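Local coordinates for protein glycerol dehydratase (Clostridium butyricum, PDB 1R9D) that probably dehydrates glycerol without vitamin B12, as a glycyl-radical enzyme related to pyruvate formate-lyase, at residues V669-G674 with T699-K704; V553-D558 with Q663-G668; L402-N407 with H733-V738. All coordinates share one frame; numbering follows the deposited sequence.

Contact 1: V669-G674 with T699-K704; sequences VSPSRG and TLFNQK
Val669 and Ser670 dock an irregular loop beside Leu700, Phe701 and Asn702, where the chain enters strand 702-705, one of the two outermost strands of its sheet within this chain. Two nearly straight hydrogen bonds hold loop and strand entrance together. Val669 N donates to Leu700 O at 2.8 Å. One residue on, the second bond passes through a side chain: Asn702 N donates to Ser670 OG, again at 2.8 Å. Serine suits this place because its hydroxyl can accept from the strand while it also bonds to Asp667 O in its own loop, so two backbone groups fix its rotation.

Phe701 fills the apolar side. Its CG lies anti to the backbone N (chi1 -179°), and the ring reaches back to the loop: Ser670 OG sits at the ring edge, 3.6 Å from Phe701 CD1, and Pro671 CD lies 3.9 Å from Phe701 CE1. The branched Val669 sets CG2 4.0 Å from Phe701 CB. Val687 of helix 680-687 touches both Val669 and Phe701 and extends the apolar patch. The loop thus flanks a strand at the edge of a sheet consistent with the β/α barrel of glycyl-radical enzymes, as in pyruvate formate-lyase.

Contact 2: V553-D558 with Q663-G668; sequences VANIGD and QPLADG
Asn555, in the first turn of helix 553-569, grips the loop at Leu665 and Ala666, joining the pyruvate formate-lyase-like region to the start of the glycine-radical region. This is the tight half of the contact. Asn555 CG is anti to its carbonyl carbon (chi1 -57°), which turns the amide to the loop. Ala666 N donates to Asn555 OD1 at 2.8 Å along a nearly straight line of 172°, arriving in the carbonyl plane on a lone pair. An asparagine fits well because its two ends do different work: OD1 takes the loop N-H, while ND2 makes a weak hydrogen bond to Asp657. The side chains of Leu665 and Asn555 cross at about a right angle, with Leu665 CB 3.6 Å from Asn555 OD1. Beside this bond, small side chains let helix and loop come close, Ala554 CB meeting Ala666 CB at 3.8 Å.

Toward the start of the helix the fit is looser and water takes part. Gly668 turns the loop with a positive phi of 57°, a shape glycine adopts easily, and the direct contact at this end is a loose one, Val553 CB lying 3.9 Å from Gly668 O. Leu453 of helix 453-461 packs on Val553, and Ala454 of the same helix on Leu665. The N-H of Ala554, in the first turn, lacks an acceptor one turn earlier in its own helix. A single water supplies one: it accepts from Ala554 N at 2.9 Å and donates to Gly668 O at 2.7 Å.

Contact 3: L402-N407 with H733-V738; sequences LPAYYN and HVQFNV
Tyr405 and Val734 form a hydrogen-bonded antiparallel pair at the junction of strands 404-407 and 733-738, whose axes run 4.8 Å apart at 163°. The backbone bonds come first: Tyr405 N donates to Val734 O at 2.9 Å, and Val734 N returns to Tyr405 O at 3.1 Å. His733 CA adds a bent CA-H...O contact to Tyr405 O, 3.2 Å away. A water that accepts from Phe736 N and probably donates to Pro403 O carries the connection on.

Aromatic contacts occupy both faces. Tyr406 and His733, a non-hydrogen-bonded pair, send their side chains the same way, side by side. His733 CD2 lies over one face of the tyrosine ring, 3.6 Å from Tyr406 CE2, but the planes are inclined at 46°. On the face of Tyr405 and Val734, the Tyr405 side chain crosses Phe736 at about a right angle, its CE1 4.0 Å from Phe736 CE1. The β-branched Val734, a residue that favours strands, packs CG1 4.1 Å from Tyr405 CB.

Each tyrosine packs its ring here while its OH bonds outside the two strands, Tyr405 OH to Thr396 OG1 and Tyr406 OH to Cys433 O; His733 ND1 bonds to Phe701 N. Strand 404-407 runs parallel to 375-380, and 733-738 parallel to 702-705, so their antiparallel junction is consistent with two half-barrels meeting, as in pyruvate formate-lyase; helix 712-728 packs on Tyr405 and Phe736.

In the fold
Followed from the N terminus, the chain first lays down 402-407, which waits more than 300 residues for its partner. Contact 2 opens at 553-558 and closes at 663-668; contact 1 opens at once with 669-674 and closes at 699-704. These two are in series, and both nest inside the long loop that contact 3 closes at 733-738. Contacts 1 and 2 touch through the hydrogen bond from Asn702 ND2 to Asp667 OD1, and contacts 1 and 3 through neighbouring strands 702-705 and 733-738. A continuous path thus runs from helix 553-569, through the loop before helix 680-687, into the mixed sheet, where strands from early and late in the chain meet.

Contact 1: V669-G674 with T699-K704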
# COMPACT_ATOMS: atom_id res chain seq x y z
N VAL A 669 13.68 3.30 -37.27
CA VAL A 669 12.95 2.99 -38.49
C VAL A 669 13.85 3.20 -39.71
O VAL A 669 13.37 3.30 -40.84
CB VAL A 669 11.68 3.85 -38.63
CG1 VAL A 669 10.70 3.49 -37.51
CG2 VAL A 669 12.03 5.34 -38.58
N SER A 670 15.16 3.27 -39.47
CA SER A 670 16.13 3.48 -40.55
C SER A 670 16.34 2.19 -41.35
O SER A 670 16.24 1.10 -40.82
CB SER A 670 17.49 3.89 -39.97
OG SER A 670 17.37 4.91 -38.99
N PRO A 671 16.62 2.32 -42.66
CA PRO A 671 16.84 1.14 -43.50
C PRO A 671 18.06 0.37 -42.98
O PRO A 671 18.92 0.95 -42.31
CB PRO A 671 17.11 1.74 -44.88
CG PRO A 671 16.27 2.99 -44.86
CD PRO A 671 16.55 3.55 -43.48
N SER A 672 18.13 -0.93 -43.26
CA SER A 672 19.27 -1.75 -42.82
C SER A 672 20.53 -1.29 -43.55
O SER A 672 20.45 -0.76 -44.65
CB SER A 672 19.02 -3.23 -43.12
OG SER A 672 17.98 -3.75 -42.32
N ARG A 673 21.68 -1.52 -42.94
CA ARG A 673 22.95 -1.11 -43.52
C ARG A 673 23.15 -1.58 -44.96
O ARG A 673 22.92 -2.75 -45.27
CB ARG A 673 24.12 -1.61 -42.67
CG ARG A 673 24.20 -3.12 -42.57
CD ARG A 673 25.48 -3.57 -41.87
NE ARG A 673 25.50 -3.19 -40.46
CZ ARG A 673 26.42 -3.61 -39.60
NH1 ARG A 673 27.38 -4.42 -40.00
NH2 ARG A 673 26.36 -3.24 -38.32
N GLY A 674 23.57 -0.66 -45.82
CA GLY A 674 23.83 -0.96 -47.21
C GLY A 674 22.63 -1.32 -48.07
O GLY A 674 22.78 -1.61 -49.26
N THR A 699 9.33 7.68 -33.04
CA THR A 699 10.05 6.83 -33.97
C THR A 699 11.36 7.55 -34.25
O THR A 699 11.41 8.78 -34.23
CB THR A 699 9.28 6.60 -35.30
OG1 THR A 699 9.27 7.81 -36.06
CG2 THR A 699 7.85 6.18 -35.01
N LEU A 700 12.43 6.79 -34.51
CA LEU A 700 13.74 7.39 -34.74
C LEU A 700 14.33 7.05 -36.10
O LEU A 700 14.45 5.88 -36.46
CB LEU A 700 14.68 6.94 -33.62
CG LEU A 700 16.08 7.54 -33.51
CD1 LEU A 700 16.50 7.57 -32.06
CD2 LEU A 700 17.06 6.72 -34.34
N PHE A 701 14.74 8.08 -36.84
CA PHE A 701 15.31 7.90 -38.16
C PHE A 701 16.72 8.49 -38.25
O PHE A 701 16.91 9.70 -38.10
CB PHE A 701 14.37 8.55 -39.19
CG PHE A 701 14.82 8.42 -40.62
CD1 PHE A 701 15.63 7.37 -41.04
CD2 PHE A 701 14.39 9.35 -41.57
CE1 PHE A 701 16.01 7.24 -42.38
CE2 PHE A 701 14.76 9.23 -42.92
CZ PHE A 701 15.57 8.18 -43.32
N ASN A 702 17.71 7.63 -38.48
CA ASN A 702 19.12 8.04 -38.60
C ASN A 702 19.58 8.07 -40.04
O ASN A 702 19.28 7.15 -40.81
CB ASN A 702 20.05 7.04 -37.89
CG ASN A 702 20.35 7.40 -36.45
OD1 ASN A 702 20.56 8.56 -36.11
ND2 ASN A 702 20.39 6.37 -35.60
N GLN A 703 20.32 9.11 -40.40
CA GLN A 703 20.92 9.21 -41.73
C GLN A 703 22.35 9.72 -41.52
O GLN A 703 22.60 10.52 -40.61
CB GLN A 703 20.12 10.11 -42.66
CG GLN A 703 19.02 9.33 -43.40
CD GLN A 703 18.54 10.01 -44.67
OE1 GLN A 703 18.04 9.36 -45.59
NE2 GLN A 703 18.67 11.33 -44.72
N LYS A 704 23.28 9.22 -42.33
CA LYS A 704 24.68 9.61 -42.22
C LYS A 704 25.17 10.15 -43.55
O LYS A 704 25.01 9.51 -44.59
CB LYS A 704 25.53 8.41 -41.80
CG LYS A 704 27.01 8.73 -41.62
CD LYS A 704 27.77 7.56 -41.02
CE LYS A 704 27.83 6.38 -41.96
NZ LYS A 704 28.66 5.27 -41.40

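Contact 2: V553-D558 with Q663-G668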
# COMPACT_ATOMS: atom_id res chain seq x y z
N VAL A 553 12.55 -2.75 -37.20
CA VAL A 553 11.58 -2.49 -38.27
C VAL A 553 12.03 -2.85 -39.69
O VAL A 553 11.28 -3.49 -40.43
CB VAL A 553 11.10 -1.02 -38.25
CG1 VAL A 553 10.12 -0.77 -39.40
CG2 VAL A 553 10.41 -0.71 -36.92
N ALA A 554 13.23 -2.43 -40.09
CA ALA A 554 13.69 -2.75 -41.44
C ALA A 554 13.88 -4.25 -41.61
O ALA A 554 13.60 -4.80 -42.67
CB ALA A 554 14.99 -2.02 -41.75
N ASN A 555 14.34 -4.91 -40.55
CA ASN A 555 14.55 -6.35 -40.62
C ASN A 555 13.23 -7.10 -40.83
O ASN A 555 13.17 -8.08 -41.57
CB ASN A 555 15.24 -6.86 -39.34
CG ASN A 555 16.57 -6.17 -39.08
OD1 ASN A 555 16.63 -5.16 -38.37
ND2 ASN A 555 17.64 -6.68 -39.68
N ILE A 556 12.16 -6.61 -40.20
CA ILE A 556 10.86 -7.24 -40.35
C ILE A 556 10.27 -7.02 -41.74
O ILE A 556 9.74 -7.95 -42.34
CB ILE A 556 9.86 -6.73 -39.27
CG1 ILE A 556 10.04 -7.53 -37.98
CG2 ILE A 556 8.42 -6.89 -39.74
CD1 ILE A 556 11.46 -7.63 -37.50
N GLY A 557 10.38 -5.80 -42.25
CA GLY A 557 9.86 -5.53 -43.58
C GLY A 557 10.58 -6.35 -44.63
O GLY A 557 9.95 -6.99 -45.48
N ASP A 558 11.91 -6.34 -44.57
CA ASP A 558 12.73 -7.09 -45.52
C ASP A 558 12.50 -8.60 -45.38
O ASP A 558 12.48 -9.33 -46.37
CB ASP A 558 14.21 -6.74 -45.34
CG ASP A 558 14.52 -5.27 -45.62
OD1 ASP A 558 13.75 -4.64 -46.38
OD2 ASP A 558 15.53 -4.74 -45.11
N GLN A 663 24.16 -10.92 -35.94
CA GLN A 663 24.44 -9.60 -36.49
C GLN A 663 23.47 -8.55 -35.95
O GLN A 663 22.35 -8.87 -35.57
CB GLN A 663 24.37 -9.64 -38.02
CG GLN A 663 25.48 -10.46 -38.65
CD GLN A 663 26.84 -9.86 -38.38
OE1 GLN A 663 27.15 -8.77 -38.87
NE2 GLN A 663 27.66 -10.55 -37.60
N PRO A 664 23.90 -7.28 -35.91
CA PRO A 664 23.04 -6.20 -35.41
C PRO A 664 21.73 -6.07 -36.18
O PRO A 664 21.66 -6.42 -37.35
CB PRO A 664 23.90 -4.95 -35.58
CG PRO A 664 25.30 -5.49 -35.46
CD PRO A 664 25.23 -6.76 -36.27
N LEU A 665 20.70 -5.57 -35.50
CA LEU A 665 19.43 -5.32 -36.15
C LEU A 665 19.52 -3.87 -36.60
O LEU A 665 20.48 -3.17 -36.24
CB LEU A 665 18.27 -5.48 -35.16
CG LEU A 665 18.05 -6.85 -34.52
CD1 LEU A 665 16.83 -6.78 -33.60
CD2 LEU A 665 17.84 -7.89 -35.61
N ALA A 666 18.56 -3.41 -37.38
CA ALA A 666 18.55 -2.03 -37.84
C ALA A 666 18.16 -1.11 -36.68
O ALA A 666 17.48 -1.53 -35.75
CB ALA A 666 17.56 -1.86 -38.99
N ASP A 667 18.59 0.15 -36.76
CA ASP A 667 18.31 1.14 -35.72
C ASP A 667 17.05 1.97 -36.01
O ASP A 667 16.92 2.56 -37.08
CB ASP A 667 19.52 2.08 -35.58
CG ASP A 667 19.98 2.64 -36.91
OD1 ASP A 667 19.83 3.86 -37.13
OD2 ASP A 667 20.49 1.87 -37.75
N GLY A 668 16.12 2.00 -35.05
CA GLY A 668 14.89 2.76 -35.23
C GLY A 668 14.12 2.33 -36.47
O GLY A 668 13.92 1.14 -36.69
O HOH W 1 14.67 -0.18 -38.95

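Contact 3: L402-N407 with H733-V738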
# COMPACT_ATOMS: atom_id res chain seq x y z
N LEU A 402 24.09 16.75 -33.89
CA LEU A 402 23.03 17.66 -33.48
C LEU A 402 22.64 18.60 -34.61
O LEU A 402 23.45 18.87 -35.50
CB LEU A 402 23.50 18.51 -32.29
CG LEU A 402 24.09 17.79 -31.09
CD1 LEU A 402 24.72 18.82 -30.15
CD2 LEU A 402 23.02 16.98 -30.38
N PRO A 403 21.39 19.09 -34.61
CA PRO A 403 20.39 18.77 -33.59
C PRO A 403 19.45 17.70 -34.14
O PRO A 403 19.50 17.39 -35.33
CB PRO A 403 19.66 20.09 -33.41
CG PRO A 403 19.58 20.57 -34.84
CD PRO A 403 20.98 20.28 -35.38
N ALA A 404 18.61 17.13 -33.28
CA ALA A 404 17.63 16.16 -33.74
C ALA A 404 16.47 17.03 -34.21
O ALA A 404 16.19 18.06 -33.59
CB ALA A 404 17.20 15.26 -32.59
N TYR A 405 15.81 16.65 -35.31
CA TYR A 405 14.69 17.42 -35.85
C TYR A 405 13.37 16.70 -35.59
O TYR A 405 13.28 15.49 -35.79
CB TYR A 405 14.85 17.62 -37.37
CG TYR A 405 16.09 18.39 -37.77
CD1 TYR A 405 17.34 17.77 -37.79
CD2 TYR A 405 16.02 19.74 -38.12
CE1 TYR A 405 18.49 18.48 -38.14
CE2 TYR A 405 17.17 20.46 -38.47
CZ TYR A 405 18.40 19.82 -38.48
OH TYR A 405 19.53 20.52 -38.83
N TYR A 406 12.36 17.46 -35.15
CA TYR A 406 11.04 16.89 -34.85
C TYR A 406 9.94 17.60 -35.60
O TYR A 406 9.93 18.83 -35.70
CB TYR A 406 10.78 16.95 -33.34
CG TYR A 406 11.77 16.13 -32.57
CD1 TYR A 406 13.00 16.67 -32.17
CD2 TYR A 406 11.53 14.79 -32.30
CE1 TYR A 406 13.95 15.90 -31.53
CE2 TYR A 406 12.48 14.00 -31.65
CZ TYR A 406 13.69 14.56 -31.27
OH TYR A 406 14.63 13.79 -30.65
N ASN A 407 8.99 16.82 -36.10
CA ASN A 407 7.88 17.33 -36.92
C ASN A 407 6.58 17.66 -36.19
O ASN A 407 5.82 16.78 -35.84
CB ASN A 407 7.61 16.31 -38.03
CG ASN A 407 6.63 16.81 -39.07
OD1 ASN A 407 6.32 18.00 -39.12
ND2 ASN A 407 6.17 15.91 -39.93
N HIS A 733 10.62 12.11 -37.03
CA HIS A 733 11.91 12.67 -36.62
C HIS A 733 13.04 12.24 -37.54
O HIS A 733 12.96 11.20 -38.19
CB HIS A 733 12.21 12.21 -35.18
CG HIS A 733 13.67 11.96 -34.91
ND1 HIS A 733 14.35 10.86 -35.39
CD2 HIS A 733 14.58 12.69 -34.22
CE1 HIS A 733 15.61 10.93 -35.01
NE2 HIS A 733 15.78 12.03 -34.31
N VAL A 734 14.10 13.05 -37.60
CA VAL A 734 15.28 12.71 -38.37
C VAL A 734 16.49 13.43 -37.76
O VAL A 734 16.35 14.51 -37.19
CB VAL A 734 15.10 13.07 -39.88
CG1 VAL A 734 15.08 14.58 -40.07
CG2 VAL A 734 16.22 12.41 -40.71
N GLN A 735 17.66 12.81 -37.85
CA GLN A 735 18.88 13.40 -37.31
C GLN A 735 20.02 12.92 -38.19
O GLN A 735 19.90 11.88 -38.83
CB GLN A 735 19.07 12.97 -35.86
CG GLN A 735 19.20 11.47 -35.69
CD GLN A 735 19.07 11.05 -34.25
OE1 GLN A 735 19.44 9.93 -33.88
NE2 GLN A 735 18.52 11.92 -33.41
N PHE A 736 21.13 13.65 -38.20
CA PHE A 736 22.25 13.29 -39.07
C PHE A 736 23.65 13.27 -38.50
O PHE A 736 24.03 14.13 -37.71
CB PHE A 736 22.29 14.23 -40.27
CG PHE A 736 20.96 14.50 -40.90
CD1 PHE A 736 20.12 15.49 -40.38
CD2 PHE A 736 20.53 13.77 -42.00
CE1 PHE A 736 18.87 15.73 -40.96
CE2 PHE A 736 19.29 14.01 -42.58
CZ PHE A 736 18.45 14.99 -42.06
N ASN A 737 24.42 12.28 -38.94
CA ASN A 737 25.83 12.18 -38.58
C ASN A 737 26.49 12.75 -39.83
O ASN A 737 26.06 12.48 -40.96
CB ASN A 737 26.27 10.72 -38.41
CG ASN A 737 26.50 10.34 -36.96
OD1 ASN A 737 27.05 11.13 -36.17
ND2 ASN A 737 26.11 9.13 -36.59
N VAL A 738 27.52 13.57 -39.64
CA VAL A 738 28.25 14.16 -40.76
C VAL A 738 29.70 14.09 -40.34
O VAL A 738 30.23 15.03 -39.74
CB VAL A 738 27.86 15.64 -40.98
CG1 VAL A 738 28.61 16.20 -42.19
CG2 VAL A 738 26.36 15.76 -41.21
O HOH W 2 21.42 16.21 -36.92